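Local coordinates for sensor protein QseC (Escherichia coli, PDB 3JZ3) that is a membrane sensor histidine kinase that uses ATP to phosphorylate a histidine, activates the flagella regulon and may activate its partner QseB by phosphorylation, at residues 123-128 and 185-190. Sequence-based numbering, arbitrary orientation.
Sequences RNLLDN and SIVQRI
Asn124 and Val187 bring the two backbones closest, CA to CA 7.3 Å, where the helical turns of 123-128 and 186-190 run nearly antiparallel. Their axes stand 10.9 Å apart at 154° between N-to-C directions, a spacing bridged by a few side-chain atoms. Val187 supplies both methyls: CG1 meets Leu125 CD2 at 3.8 Å, while CG2 lies 3.9 Å from Asn124 CB and also approaches Leu125 CD2. In Val187, CG1 is anti to the backbone N (chi1 173°) and CG2 is anti to the carbonyl carbon, which spreads the fork over two neighbouring residues of the other helix. Leu125 does not start out aimed at this partner; its CG lies anti to its own carbonyl carbon (chi1 -65°), and the CD2 branch comes across at a slant to the valine. Beside this pair, Ile186 touches Asn124 through CG2, which sits 4.0 Å from ND2, the two side chains crossing at about a right angle. That is a van der Waals approach to a polar atom whose hydrogen bonds go to Leu120 O, one turn back in the same helix, and to Thr52 OG1 on helix 42-61. Both helices pack against the mixed sheet of the ATP-binding kinase domain, a GHKL (Bergerat) ATPase fold in which RNLLDN matches the N box of histidine kinases: Leu125 reaches Ala210, Val212 and Phe200, and Val187 reaches Val198. Helix 42-61 is the other neighbour: Ile186 touches its Thr52, and Arg189 forms a salt bridge with its Asp56. No hydrogen bond or salt bridge joins the two segments, and all four touching residues are buried, so their cohesion is dispersive, with the buried amide nitrogen of Asn124 satisfied by oxygens outside the contact.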
# COMPACT_ATOMS: atom_id res chain seq x y z
N ARG B 123 4.08 -11.35 -1.48
CA ARG B 123 5.13 -10.54 -0.86
C ARG B 123 5.39 -10.91 0.61
O ARG B 123 6.54 -10.87 1.06
CB ARG B 123 4.80 -9.06 -1.01
CG ARG B 123 5.95 -8.14 -0.69
CD ARG B 123 7.03 -8.16 -1.76
NE ARG B 123 8.14 -7.30 -1.37
CZ ARG B 123 8.18 -5.98 -1.55
NH1 ARG B 123 7.16 -5.34 -2.10
NH2 ARG B 123 9.24 -5.30 -1.16
N ASN B 124 4.34 -11.26 1.34
CA ASN B 124 4.48 -11.75 2.70
C ASN B 124 5.29 -13.04 2.79
O ASN B 124 6.17 -13.17 3.65
CB ASN B 124 3.11 -11.97 3.34
CG ASN B 124 2.58 -10.72 4.00
OD1 ASN B 124 2.99 -10.36 5.10
ND2 ASN B 124 1.66 -10.04 3.33
N LEU B 125 5.00 -13.97 1.89
CA LEU B 125 5.73 -15.24 1.82
C LEU B 125 7.19 -15.00 1.44
O LEU B 125 8.09 -15.70 1.93
CB LEU B 125 5.09 -16.18 0.80
CG LEU B 125 3.68 -16.71 1.06
CD1 LEU B 125 3.23 -17.52 -0.14
CD2 LEU B 125 3.60 -17.53 2.33
N LEU B 126 7.42 -14.01 0.58
CA LEU B 126 8.75 -13.65 0.12
C LEU B 126 9.58 -12.97 1.19
O LEU B 126 10.72 -13.35 1.41
CB LEU B 126 8.67 -12.76 -1.12
CG LEU B 126 8.75 -13.45 -2.47
CD1 LEU B 126 8.57 -12.44 -3.57
CD2 LEU B 126 10.09 -14.16 -2.61
N ASP B 127 9.00 -11.96 1.84
CA ASP B 127 9.66 -11.26 2.94
C ASP B 127 9.99 -12.22 4.08
O ASP B 127 11.07 -12.13 4.67
CB ASP B 127 8.78 -10.12 3.46
CG ASP B 127 8.63 -8.98 2.46
OD1 ASP B 127 9.37 -8.96 1.45
OD2 ASP B 127 7.77 -8.11 2.69
N ASN B 128 9.07 -13.13 4.38
CA ASN B 128 9.28 -14.17 5.38
C ASN B 128 10.44 -15.11 5.01
O ASN B 128 11.24 -15.48 5.88
CB ASN B 128 7.99 -14.96 5.61
CG ASN B 128 8.17 -16.09 6.61
OD1 ASN B 128 8.80 -15.92 7.66
ND2 ASN B 128 7.61 -17.26 6.30
N SER B 185 -1.17 -14.79 8.82
CA SER B 185 -2.35 -15.60 8.52
C SER B 185 -3.27 -14.86 7.55
O SER B 185 -4.36 -15.33 7.23
CB SER B 185 -3.10 -15.93 9.81
OG SER B 185 -3.56 -14.75 10.44
N ILE B 186 -2.82 -13.68 7.11
CA ILE B 186 -3.48 -12.96 6.02
C ILE B 186 -3.28 -13.76 4.73
O ILE B 186 -4.14 -13.74 3.84
CB ILE B 186 -2.93 -11.51 5.86
CG1 ILE B 186 -3.88 -10.67 4.98
CG2 ILE B 186 -1.49 -11.51 5.33
CD1 ILE B 186 -3.35 -9.28 4.60
N VAL B 187 -2.14 -14.45 4.66
CA VAL B 187 -1.83 -15.37 3.57
C VAL B 187 -2.93 -16.42 3.46
O VAL B 187 -3.47 -16.64 2.38
CB VAL B 187 -0.45 -16.04 3.76
CG1 VAL B 187 -0.20 -17.11 2.71
CG2 VAL B 187 0.67 -14.98 3.73
N GLN B 188 -3.29 -17.02 4.60
CA GLN B 188 -4.38 -17.99 4.64
C GLN B 188 -5.72 -17.37 4.26
O GLN B 188 -6.52 -18.00 3.57
CB GLN B 188 -4.47 -18.65 6.03
N ARG B 189 -5.96 -16.14 4.69
CA ARG B 189 -7.23 -15.45 4.46
C ARG B 189 -7.40 -15.04 2.99
O ARG B 189 -8.46 -15.27 2.40
CB ARG B 189 -7.35 -14.24 5.39
CG ARG B 189 -8.70 -13.53 5.35
CD ARG B 189 -8.81 -12.48 6.46
NE ARG B 189 -9.21 -13.06 7.75
CZ ARG B 189 -8.37 -13.36 8.74
NH1 ARG B 189 -7.07 -13.13 8.63
NH2 ARG B 189 -8.85 -13.89 9.86
N ILE B 190 -6.37 -14.43 2.42
CA ILE B 190 -6.38 -14.02 1.02
C ILE B 190 -6.50 -15.25 0.11
O ILE B 190 -7.30 -15.26 -0.83
CB ILE B 190 -5.13 -13.19 0.66
CG1 ILE B 190 -5.26 -11.77 1.22
CG2 ILE B 190 -4.90 -13.15 -0.85
CD1 ILE B 190 -3.96 -11.00 1.25